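Local coordinates for protein TqaA (Penicillium aethiopicum, PDB 5DLK) that probably releases a nonribosomal peptide by macrocyclization, as the terminal condensation-like domain of a fungal peptide synthetase, crystallised here as a mutant, at residues Lys34-Cys37 with Val41-Val44; His59-Arg64 with Leu328-Leu333; Val92-Ile97 with Phe190-Ala195; Phe425-Pro428 with Leu433-Gln436. All coordinates share one frame; numbering follows the deposited sequence.

Contact 1. Residues Lys34-Cys37 with Val41-Val44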
loop_
_atom_site.group_PDB
_atom_site.type_symbol
_atom_site.label_atom_id
_atom_site.label_comp_id
_atom_site.label_asym_id
_atom_site.label_seq_id
_atom_site.Cartn_x
_atom_site.Cartn_y
_atom_site.Cartn_z
ATOM N N LYS A 34 -2.451 14.370 25.962
ATOM C CA LYS A 34 -3.263 14.520 27.163
ATOM C C LYS A 34 -4.703 14.811 26.775
ATOM O O LYS A 34 -5.645 14.310 27.390
ATOM C CB LYS A 34 -2.697 15.638 28.045
ATOM C CG LYS A 34 -3.326 15.739 29.428
ATOM C CD LYS A 34 -2.517 16.681 30.321
ATOM C CE LYS A 34 -3.146 16.836 31.704
ATOM N NZ LYS A 34 -4.436 17.582 31.661
ATOM N N GLU A 35 -4.867 15.617 25.733
ATOM C CA GLU A 35 -6.191 15.950 25.223
ATOM C C GLU A 35 -6.924 14.726 24.675
ATOM O O GLU A 35 -8.125 14.564 24.898
ATOM C CB GLU A 35 -6.083 17.027 24.139
ATOM C CG GLU A 35 -7.419 17.480 23.570
ATOM C CD GLU A 35 -8.295 18.198 24.588
ATOM O OE1 GLU A 35 -7.802 18.548 25.687
ATOM O OE2 GLU A 35 -9.489 18.416 24.285
ATOM N N LEU A 36 -6.205 13.865 23.960
ATOM C CA LEU A 36 -6.806 12.653 23.409
ATOM C C LEU A 36 -7.177 11.666 24.515
ATOM O O LEU A 36 -8.198 10.989 24.432
ATOM C CB LEU A 36 -5.865 11.988 22.404
ATOM C CG LEU A 36 -5.690 12.776 21.104
ATOM C CD1 LEU A 36 -4.635 12.131 20.227
ATOM C CD2 LEU A 36 -7.020 12.903 20.359
ATOM N N CYS A 37 -6.340 11.588 25.544
ATOM C CA CYS A 37 -6.631 10.741 26.695
ATOM C C CYS A 37 -7.871 11.218 27.444
ATOM O O CYS A 37 -8.688 10.405 27.877
ATOM C CB CYS A 37 -5.441 10.691 27.648
ATOM S SG CYS A 37 -4.020 9.787 27.028
ATOM N N VAL A 41 -10.134 8.802 23.737
ATOM C CA VAL A 41 -9.836 8.330 22.382
ATOM C C VAL A 41 -8.734 7.267 22.398
ATOM O O VAL A 41 -8.789 6.277 21.671
ATOM C CB VAL A 41 -9.414 9.504 21.481
ATOM C CG1 VAL A 41 -9.020 9.005 20.085
ATOM C CG2 VAL A 41 -10.539 10.540 21.406
ATOM N N ILE A 42 -7.741 7.482 23.251
ATOM C CA ILE A 42 -6.637 6.549 23.447
ATOM C C ILE A 42 -6.503 6.271 24.954
ATOM O O ILE A 42 -7.004 7.053 25.757
ATOM C CB ILE A 42 -5.323 7.115 22.880
ATOM C CG1 ILE A 42 -5.026 8.484 23.503
ATOM C CG2 ILE A 42 -5.414 7.206 21.353
ATOM C CD1 ILE A 42 -3.639 9.041 23.151
ATOM N N PRO A 43 -5.847 5.161 25.336
ATOM C CA PRO A 43 -5.814 4.777 26.758
ATOM C C PRO A 43 -5.138 5.818 27.653
ATOM O O PRO A 43 -4.129 6.389 27.249
ATOM C CB PRO A 43 -5.012 3.472 26.749
ATOM C CG PRO A 43 -5.186 2.928 25.373
ATOM C CD PRO A 43 -5.224 4.135 24.481
ATOM N N VAL A 44 -5.679 6.058 28.848
ATOM C CA VAL A 44 -5.137 7.104 29.713
ATOM C C VAL A 44 -3.751 6.765 30.232
ATOM O O VAL A 44 -2.999 7.657 30.603
ATOM C CB VAL A 44 -6.051 7.392 30.925
ATOM C CG1 VAL A 44 -7.285 8.171 30.496
ATOM C CG2 VAL A 44 -6.436 6.093 31.600
HETATM O O HOH W 1 -8.624 7.640 27.662
#
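The backbone N of V41 turns back to the carbonyl O of L36 at 3.0 Å, and the donor lies nearly in line with the carbonyl bond (162° at the oxygen). Spanning five residues, this bond serves a carbonyl of the last helical turn. The I42 side chain lies alongside L36 and C37 of that turn. Its CG1 sits between the backbone N and the carbonyl carbon (chi1 56°), which sets the arm against both neighbours: I42 CG1 is 3.8 Å from L36 CB and 3.9 Å from C37 SG. A branched, wholly apolar residue suits this spot, since it fills the angle between two consecutive helix residues. The small C37 lets the loop come close, its SG lying 3.4 Å from the O of P43. In this arrangement the loop that leads into strand 47-53 folds back over the C-terminal end of helix 29-38. Farther along, V44 lays CG1 3.7 Å from the carbonyl O of C37. C37 O also accepts from a water at 2.8 Å, and the same water donates to I42 O at 2.6 Å, a second, water-mediated tie between helix end and loop. In the next shell, L36 rests on V103 and L112 and I42 on S101 and L114, side chains of the three-stranded antiparallel sheet, while S46 OG holds the O of P43.

Contact 2. Residues His59-Arg64 with Leu328-Leu333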
loop_
_atom_site.group_PDB
_atom_site.type_symbol
_atom_site.label_atom_id
_atom_site.label_comp_id
_atom_site.label_asym_id
_atom_site.label_seq_id
_atom_site.Cartn_x
_atom_site.Cartn_y
_atom_site.Cartn_z
ATOM N N HIS A 59 -1.600 9.264 3.825
ATOM C CA HIS A 59 -2.821 10.057 3.675
ATOM C C HIS A 59 -3.693 9.603 2.508
ATOM O O HIS A 59 -4.925 9.662 2.578
ATOM C CB HIS A 59 -2.454 11.532 3.497
ATOM C CG HIS A 59 -3.540 12.478 3.891
ATOM N ND1 HIS A 59 -3.531 13.809 3.535
ATOM C CD2 HIS A 59 -4.673 12.290 4.614
ATOM C CE1 HIS A 59 -4.606 14.403 4.023
ATOM N NE2 HIS A 59 -5.318 13.502 4.679
ATOM N N VAL A 60 -3.063 9.175 1.418
ATOM C CA VAL A 60 -3.816 8.610 0.291
ATOM C C VAL A 60 -4.714 7.488 0.781
ATOM O O VAL A 60 -5.917 7.451 0.491
ATOM C CB VAL A 60 -2.875 8.062 -0.813
ATOM C CG1 VAL A 60 -3.620 7.096 -1.760
ATOM C CG2 VAL A 60 -2.262 9.212 -1.584
ATOM N N PHE A 61 -4.128 6.569 1.537
ATOM C CA PHE A 61 -4.896 5.414 1.999
ATOM C C PHE A 61 -5.958 5.808 3.019
ATOM O O PHE A 61 -7.063 5.279 2.998
ATOM C CB PHE A 61 -3.954 4.356 2.576
ATOM C CG PHE A 61 -3.199 3.597 1.531
ATOM C CD1 PHE A 61 -3.880 2.924 0.528
ATOM C CD2 PHE A 61 -1.805 3.568 1.531
ATOM C CE1 PHE A 61 -3.197 2.225 -0.461
ATOM C CE2 PHE A 61 -1.105 2.867 0.547
ATOM C CZ PHE A 61 -1.812 2.191 -0.461
ATOM N N ILE A 62 -5.631 6.725 3.920
ATOM C CA ILE A 62 -6.604 7.140 4.940
ATOM C C ILE A 62 -7.820 7.814 4.312
ATOM O O ILE A 62 -8.975 7.503 4.662
ATOM C CB ILE A 62 -5.939 8.065 5.996
ATOM C CG1 ILE A 62 -4.948 7.230 6.812
ATOM C CG2 ILE A 62 -6.992 8.686 6.898
ATOM C CD1 ILE A 62 -4.012 8.038 7.695
ATOM N N LYS A 63 -7.576 8.685 3.329
ATOM C CA LYS A 63 -8.663 9.393 2.675
ATOM C C LYS A 63 -9.593 8.456 1.930
ATOM O O LYS A 63 -10.754 8.785 1.693
ATOM C CB LYS A 63 -8.126 10.426 1.674
ATOM C CG LYS A 63 -7.602 11.717 2.265
ATOM C CD LYS A 63 -7.291 12.669 1.088
ATOM C CE LYS A 63 -6.649 13.971 1.519
ATOM N NZ LYS A 63 -7.491 14.706 2.518
ATOM N N ARG A 64 -9.068 7.300 1.542
ATOM C CA ARG A 64 -9.829 6.318 0.779
ATOM C C ARG A 64 -10.415 5.202 1.664
ATOM O O ARG A 64 -10.945 4.189 1.163
ATOM C CB ARG A 64 -8.939 5.743 -0.321
ATOM C CG ARG A 64 -8.733 6.776 -1.464
ATOM C CD ARG A 64 -7.488 6.528 -2.299
ATOM N NE ARG A 64 -7.324 7.611 -3.282
ATOM C CZ ARG A 64 -6.875 8.838 -3.004
ATOM N NH1 ARG A 64 -6.547 9.197 -1.757
ATOM N NH2 ARG A 64 -6.783 9.736 -3.981
ATOM N N LEU A 328 5.311 2.596 0.561
ATOM C CA LEU A 328 4.833 2.778 -0.816
ATOM C C LEU A 328 4.833 4.234 -1.210
ATOM O O LEU A 328 4.552 5.094 -0.386
ATOM C CB LEU A 328 3.391 2.245 -0.987
ATOM C CG LEU A 328 3.085 0.759 -0.899
ATOM C CD1 LEU A 328 1.602 0.551 -1.134
ATOM C CD2 LEU A 328 3.905 -0.010 -1.926
ATOM N N ASN A 329 5.117 4.512 -2.482
ATOM C CA ASN A 329 4.965 5.854 -2.986
ATOM C C ASN A 329 4.293 5.811 -4.344
ATOM O O ASN A 329 4.401 4.815 -5.062
ATOM C CB ASN A 329 6.325 6.561 -3.071
ATOM C CG ASN A 329 6.190 8.052 -3.006
ATOM O OD1 ASN A 329 5.096 8.569 -2.808
ATOM N ND2 ASN A 329 7.299 8.766 -3.178
ATOM N N PHE A 330 3.580 6.878 -4.673
ATOM C CA PHE A 330 2.941 6.999 -5.983
ATOM C C PHE A 330 3.622 8.159 -6.696
ATOM O O PHE A 330 3.496 9.305 -6.261
ATOM C CB PHE A 330 1.458 7.225 -5.823
ATOM C CG PHE A 330 0.848 6.311 -4.794
ATOM C CD1 PHE A 330 0.700 4.956 -5.069
ATOM C CD2 PHE A 330 0.490 6.797 -3.540
ATOM C CE1 PHE A 330 0.141 4.088 -4.123
ATOM C CE2 PHE A 330 -0.066 5.930 -2.577
ATOM C CZ PHE A 330 -0.226 4.578 -2.884
ATOM N N VAL A 331 4.388 7.844 -7.737
ATOM C CA VAL A 331 5.260 8.857 -8.366
ATOM C C VAL A 331 5.059 8.860 -9.885
ATOM O O VAL A 331 4.511 7.897 -10.452
ATOM C CB VAL A 331 6.752 8.610 -8.032
ATOM C CG1 VAL A 331 7.003 8.648 -6.498
ATOM C CG2 VAL A 331 7.253 7.300 -8.667
ATOM N N PRO A 332 5.478 9.943 -10.559
ATOM C CA PRO A 332 5.341 10.002 -12.019
ATOM C C PRO A 332 6.260 9.045 -12.755
ATOM O O PRO A 332 7.436 8.888 -12.429
ATOM C CB PRO A 332 5.740 11.455 -12.357
ATOM C CG PRO A 332 5.825 12.171 -11.026
ATOM C CD PRO A 332 6.176 11.137 -10.041
ATOM N N LEU A 333 5.691 8.414 -13.775
ATOM C CA LEU A 333 6.440 7.618 -14.718
ATOM C C LEU A 333 6.261 8.292 -16.060
ATOM O O LEU A 333 5.131 8.500 -16.502
ATOM C CB LEU A 333 5.913 6.170 -14.759
ATOM C CG LEU A 333 6.650 5.278 -15.763
ATOM C CD1 LEU A 333 8.136 5.172 -15.387
ATOM C CD2 LEU A 333 5.976 3.899 -15.790
#
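Between V60 and F330 the CA atoms stay 9.4 Å apart, the shortest CA-CA distance between the two segments, which means that side chains alone join the end of helix 56-63 to the start of strand 329-336. In the condensation-domain fold, built of two acyltransferase-like lobes, this is a meeting of the lobes: the helix belongs with the N-terminal one, and the strand is the outermost of the six-stranded sheet of the other. At its centre F61 and F330 form an offset edge-to-face pair, with the edge of F330 turned to the face of F61, centroids 5.8 Å apart and planes at 70°. F61 CZ and F330 CZ approach to 3.8 Å. Aromatic rings suit this place because they are long enough to bridge the wide backbone gap and still pack closely. L328 comes in at the edge of the F61 ring, L328 CD1 near the ring plane and 3.8 Å from F61 CZ, its side chain roughly at right angles to that of F61. F61 also stacks on H178, the first residue of the family's HxxxDG motif. The side chain of L328 is about 5 Å from that of N311 and about 6 Å from G183 (nearest atoms), both seen to bind phosphopantetheine in another structure of this protein. The apolar cluster thus lies near the carrier-arm site. V60 comes from the opposite direction to F330, its CG1 meeting F330 CE2 obliquely at 3.8 Å. On the helix side, R64, salt-bridged through NE to E421, curls back so that R64 NH1 donates to V60 O at 2.9 Å.

Contact 3. Residues Val92-Ile97 with Phe190-Ala195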
loop_
_atom_site.group_PDB
_atom_site.type_symbol
_atom_site.label_atom_id
_atom_site.label_comp_id
_atom_site.label_asym_id
_atom_site.label_seq_id
_atom_site.Cartn_x
_atom_site.Cartn_y
_atom_site.Cartn_z
ATOM N N VAL A 92 2.535 -5.800 19.076
ATOM C CA VAL A 92 2.362 -4.355 19.128
ATOM C C VAL A 92 3.534 -3.676 19.853
ATOM O O VAL A 92 3.982 -2.596 19.451
ATOM C CB VAL A 92 1.032 -4.001 19.786
ATOM C CG1 VAL A 92 0.878 -2.498 19.943
ATOM C CG2 VAL A 92 -0.106 -4.574 18.947
ATOM N N ASP A 93 4.048 -4.319 20.903
ATOM C CA ASP A 93 5.287 -3.873 21.540
ATOM C C ASP A 93 6.427 -3.718 20.527
ATOM O O ASP A 93 7.160 -2.727 20.538
ATOM C CB ASP A 93 5.724 -4.861 22.634
ATOM C CG ASP A 93 4.770 -4.907 23.807
ATOM O OD1 ASP A 93 3.989 -3.944 24.003
ATOM O OD2 ASP A 93 4.809 -5.912 24.550
ATOM N N ARG A 94 6.572 -4.711 19.659
ATOM C CA ARG A 94 7.682 -4.766 18.717
ATOM C C ARG A 94 7.630 -3.706 17.604
ATOM O O ARG A 94 8.669 -3.175 17.212
ATOM C CB ARG A 94 7.749 -6.163 18.091
ATOM C CG ARG A 94 8.833 -6.334 17.027
ATOM C CD ARG A 94 8.909 -7.782 16.578
ATOM N NE ARG A 94 9.837 -8.005 15.470
ATOM C CZ ARG A 94 11.163 -8.028 15.590
ATOM N NH1 ARG A 94 11.924 -8.246 14.523
ATOM N NH2 ARG A 94 11.736 -7.826 16.775
ATOM N N HIS A 95 6.437 -3.400 17.090
ATOM C CA HIS A 95 6.326 -2.516 15.912
ATOM C C HIS A 95 5.574 -1.224 16.211
ATOM O O HIS A 95 4.357 -1.238 16.355
ATOM C CB HIS A 95 5.619 -3.244 14.765
ATOM C CG HIS A 95 6.331 -4.476 14.292
ATOM N ND1 HIS A 95 7.477 -4.428 13.532
ATOM C CD2 HIS A 95 6.035 -5.790 14.442
ATOM C CE1 HIS A 95 7.867 -5.656 13.246
ATOM N NE2 HIS A 95 7.009 -6.502 13.786
ATOM N N SER A 96 6.272 -0.097 16.265
ATOM C CA SER A 96 5.624 1.124 16.734
ATOM C C SER A 96 4.508 1.609 15.799
ATOM O O SER A 96 3.596 2.313 16.238
ATOM C CB SER A 96 6.661 2.233 16.945
ATOM O OG SER A 96 7.196 2.687 15.720
ATOM N N ILE A 97 4.555 1.222 14.521
ATOM C CA ILE A 97 3.479 1.606 13.611
ATOM C C ILE A 97 2.137 1.014 14.077
ATOM O O ILE A 97 1.089 1.619 13.870
ATOM C CB ILE A 97 3.771 1.165 12.142
ATOM C CG1 ILE A 97 2.762 1.800 11.175
ATOM C CG2 ILE A 97 3.729 -0.342 12.001
ATOM C CD1 ILE A 97 2.720 3.294 11.236
ATOM N N PHE A 190 2.943 -11.156 9.902
ATOM C CA PHE A 190 2.443 -12.512 10.149
ATOM C C PHE A 190 3.550 -13.450 10.639
ATOM O O PHE A 190 3.327 -14.250 11.548
ATOM C CB PHE A 190 1.795 -13.087 8.885
ATOM C CG PHE A 190 0.612 -12.298 8.384
ATOM C CD1 PHE A 190 -0.268 -11.685 9.273
ATOM C CD2 PHE A 190 0.393 -12.160 7.020
ATOM C CE1 PHE A 190 -1.357 -10.958 8.807
ATOM C CE2 PHE A 190 -0.694 -11.443 6.541
ATOM C CZ PHE A 190 -1.573 -10.840 7.435
ATOM N N SER A 191 4.740 -13.359 10.047
ATOM C CA SER A 191 5.845 -14.238 10.449
ATOM C C SER A 191 6.385 -13.874 11.843
ATOM O O SER A 191 6.746 -14.764 12.611
ATOM C CB SER A 191 6.969 -14.225 9.402
ATOM O OG SER A 191 7.613 -12.968 9.324
ATOM N N ASP A 192 6.411 -12.583 12.180
ATOM C CA ASP A 192 6.722 -12.148 13.540
ATOM C C ASP A 192 5.686 -12.659 14.546
ATOM O O ASP A 192 6.051 -13.102 15.636
ATOM C CB ASP A 192 6.812 -10.626 13.632
ATOM C CG ASP A 192 8.123 -10.079 13.074
ATOM O OD1 ASP A 192 8.864 -10.849 12.414
ATOM O OD2 ASP A 192 8.403 -8.878 13.295
ATOM N N PHE A 193 4.404 -12.585 14.195
ATOM C CA PHE A 193 3.350 -13.097 15.079
ATOM C C PHE A 193 3.591 -14.578 15.383
ATOM O O PHE A 193 3.636 -14.986 16.544
ATOM C CB PHE A 193 1.953 -12.912 14.462
ATOM C CG PHE A 193 0.823 -13.257 15.405
ATOM C CD1 PHE A 193 0.450 -14.581 15.615
ATOM C CD2 PHE A 193 0.117 -12.258 16.059
ATOM C CE1 PHE A 193 -0.586 -14.901 16.478
ATOM C CE2 PHE A 193 -0.928 -12.571 16.920
ATOM C CZ PHE A 193 -1.277 -13.897 17.128
ATOM N N ALA A 194 3.760 -15.370 14.333
ATOM C CA ALA A 194 3.965 -16.802 14.487
ATOM C C ALA A 194 5.210 -17.090 15.322
ATOM O O ALA A 194 5.176 -17.932 16.223
ATOM C CB ALA A 194 4.064 -17.465 13.143
ATOM N N ALA A 195 6.297 -16.378 15.037
ATOM C CA ALA A 195 7.550 -16.564 15.758
ATOM C C ALA A 195 7.405 -16.248 17.245
ATOM O O ALA A 195 7.971 -16.944 18.091
ATOM C CB ALA A 195 8.660 -15.703 15.136
HETATM O O HOH W 2 10.463 -8.331 11.874
#
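R94 leaves the last turn of helix 81-94 with CG trans to its backbone N (chi1 177°) and stays extended as far as NE, whereas H95, the first residue to depart from helical geometry, swings CG opposite its carbonyl carbon (chi1 -61°). The two neighbours thereby converge on one oxygen, OD2 of D192. R94 NE donates to D192 OD2 at 2.7 Å in a salt bridge; OD2 lies at the edge of the R94 guanidinium, close to its plane, while NE meets OD2 from above the carboxylate plane. H95 NE2 reaches D192 OD2 at 2.8 Å on the anti side, with imidazole and carboxylate only 15° from coplanar. The different directions let both donors share one acceptor without colliding. A water adds a third grip, giving a hydrogen to D192 OD2 at 2.6 Å and accepting one from R94 NH1 at 3.0 Å. Arginine fits here because its methylenes do work too: R94 CG sits 3.7 Å above the centre of the H95 ring, covering that face. R94 NH1 is also held by the carbonyl of P203. With so many donors around it, buried D192 probably stays ionised. F193, on the same helix as D192, also packs on helix 81-94. The His-carboxylate bond, backed by the arginine salt bridge, is a buried polar tie, away from the annotated sites, between the end of helix 81-94 and helix 186-197.

Contact 4. Residues Phe425-Pro428 with Leu433-Gln436. With EDO (1,2-ethanediol), chain F.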
loop_
_atom_site.group_PDB
_atom_site.type_symbol
_atom_site.label_atom_id
_atom_site.label_comp_id
_atom_site.label_asym_id
_atom_site.label_seq_id
_atom_site.Cartn_x
_atom_site.Cartn_y
_atom_site.Cartn_z
ATOM N N PHE A 425 -4.353 -2.401 -11.149
ATOM C CA PHE A 425 -3.507 -3.348 -10.438
ATOM C C PHE A 425 -3.286 -4.578 -11.310
ATOM O O PHE A 425 -4.203 -5.003 -12.017
ATOM C CB PHE A 425 -4.134 -3.799 -9.118
ATOM C CG PHE A 425 -4.449 -2.687 -8.156
ATOM C CD1 PHE A 425 -3.479 -2.199 -7.295
ATOM C CD2 PHE A 425 -5.732 -2.149 -8.094
ATOM C CE1 PHE A 425 -3.789 -1.173 -6.379
ATOM C CE2 PHE A 425 -6.040 -1.144 -7.183
ATOM C CZ PHE A 425 -5.067 -0.658 -6.335
ATOM N N THR A 426 -2.106 -5.178 -11.240
ATOM C CA THR A 426 -1.872 -6.446 -11.954
ATOM C C THR A 426 -1.312 -7.466 -10.967
ATOM O O THR A 426 -0.366 -7.183 -10.254
ATOM C CB THR A 426 -0.911 -6.288 -13.154
ATOM O OG1 THR A 426 0.220 -5.487 -12.774
ATOM C CG2 THR A 426 -1.615 -5.633 -14.319
ATOM N N GLU A 427 -1.936 -8.643 -10.904
ATOM C CA GLU A 427 -1.521 -9.694 -9.980
ATOM C C GLU A 427 -1.027 -10.895 -10.769
ATOM O O GLU A 427 -1.794 -11.473 -11.549
ATOM C CB GLU A 427 -2.676 -10.127 -9.074
ATOM C CG GLU A 427 -2.975 -9.167 -7.951
ATOM C CD GLU A 427 -3.991 -9.722 -6.970
ATOM O OE1 GLU A 427 -4.606 -10.765 -7.263
ATOM O OE2 GLU A 427 -4.164 -9.101 -5.906
ATOM N N PRO A 428 0.249 -11.256 -10.587
ATOM C CA PRO A 428 0.889 -12.334 -11.346
ATOM C C PRO A 428 0.699 -13.694 -10.689
ATOM O O PRO A 428 1.613 -14.174 -10.032
ATOM C CB PRO A 428 2.363 -11.925 -11.347
ATOM C CG PRO A 428 2.535 -11.214 -10.051
ATOM C CD PRO A 428 1.215 -10.533 -9.744
ATOM N N LEU A 433 -2.236 -13.845 -15.343
ATOM C CA LEU A 433 -1.949 -12.475 -14.903
ATOM C C LEU A 433 -3.293 -11.786 -14.866
ATOM O O LEU A 433 -4.006 -11.743 -15.866
ATOM C CB LEU A 433 -0.973 -11.753 -15.847
ATOM C CG LEU A 433 -0.698 -10.280 -15.486
ATOM C CD1 LEU A 433 0.233 -10.181 -14.296
ATOM C CD2 LEU A 433 -0.122 -9.503 -16.670
ATOM N N GLU A 434 -3.677 -11.278 -13.702
ATOM C CA GLU A 434 -4.983 -10.646 -13.583
ATOM C C GLU A 434 -4.865 -9.131 -13.624
ATOM O O GLU A 434 -4.190 -8.543 -12.785
ATOM C CB GLU A 434 -5.665 -11.086 -12.295
ATOM C CG GLU A 434 -7.117 -10.708 -12.246
ATOM C CD GLU A 434 -7.821 -11.375 -11.087
ATOM O OE1 GLU A 434 -8.304 -12.515 -11.263
ATOM O OE2 GLU A 434 -7.852 -10.769 -10.005
ATOM N N VAL A 435 -5.486 -8.517 -14.623
ATOM C CA VAL A 435 -5.539 -7.071 -14.725
ATOM C C VAL A 435 -6.797 -6.616 -13.993
ATOM O O VAL A 435 -7.902 -7.074 -14.290
ATOM C CB VAL A 435 -5.534 -6.610 -16.210
ATOM C CG1 VAL A 435 -5.709 -5.099 -16.333
ATOM C CG2 VAL A 435 -4.262 -7.104 -16.928
ATOM N N GLN A 436 -6.626 -5.733 -13.014
ATOM C CA GLN A 436 -7.739 -5.263 -12.210
ATOM C C GLN A 436 -7.859 -3.757 -12.354
ATOM O O GLN A 436 -6.876 -3.039 -12.184
ATOM C CB GLN A 436 -7.525 -5.626 -10.740
ATOM C CG GLN A 436 -7.073 -7.074 -10.528
ATOM C CD GLN A 436 -6.677 -7.357 -9.092
ATOM O OE1 GLN A 436 -6.361 -6.441 -8.334
ATOM N NE2 GLN A 436 -6.704 -8.631 -8.707
HETATM C C1 EDO F . -9.691 -7.668 -5.412
HETATM O O1 EDO F . -8.327 -7.482 -5.825
HETATM C C2 EDO F . -9.976 -6.823 -4.174
HETATM O O2 EDO F . -11.362 -6.453 -4.157
HETATM O O HOH W 3 -4.502 -6.347 -6.346
#
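Strands 422-428 and 433-440 form a beta hairpin, and four backbone bonds join its arms in antiparallel register. In the hydrogen-bonded pair F425-Q436, F425 N donates to Q436 O at 2.8 Å and Q436 N to F425 O at 2.7 Å; E427 and E434 exchange the same two bonds nearer the turn. P428 suits its non-hydrogen-bonded place opposite L433, where no N-H across the strands is needed, and L433 CD1 comes to 3.7 Å from P428 CA. Beside them T426 and V435 run side by side, their CG2 methyls 4.0 Å apart. On the other face the Q436 amide mediates between two acids. Q436 NE2 gives a bond of 2.8 Å to the anti lone pair of E434 OE2, and Q436 OE1 takes a water that also donates to E427 OE2. An ethanediol, probably from the crystallisation liquor, adds a weak hydrogen bond from O1 to Q436 OE1 (3.4 Å). E427 OE1 and E434 OE2 are 4.2 Å apart, a like-charge approach probably eased by this amide, by H429 bonded to E427 and by R432 paired with E434. Within the six-stranded sheet, strand 386-390 flanks F425-P428, with H390 holding T426 OG1, strand 265-272 flanks L433-Q436, and helix 446-465 covers V435.

In the fold
Contacts 1 and 4 lie on opposite sides of the chain's centre, about 42 Å apart between centres. Contact 2 is the most central, its centre about 8 Å from that of the chain and about 19 Å from the centre of contact 4. These two share the six-stranded sheet: strand 329-336 forms one border, while the hairpin of contact 4 sits at the other end, next to the border strand 265-272. Contact 3 falls in the sequence between the two halves of contact 2, their centres about 24 Å apart. Contact 1 comes first along the chain and contact 4 last. Contact 1 is local in sequence and contact 3 ties two helices of the N-terminal part together, whereas contact 2 brings distant sequence together near the phosphopantetheine site.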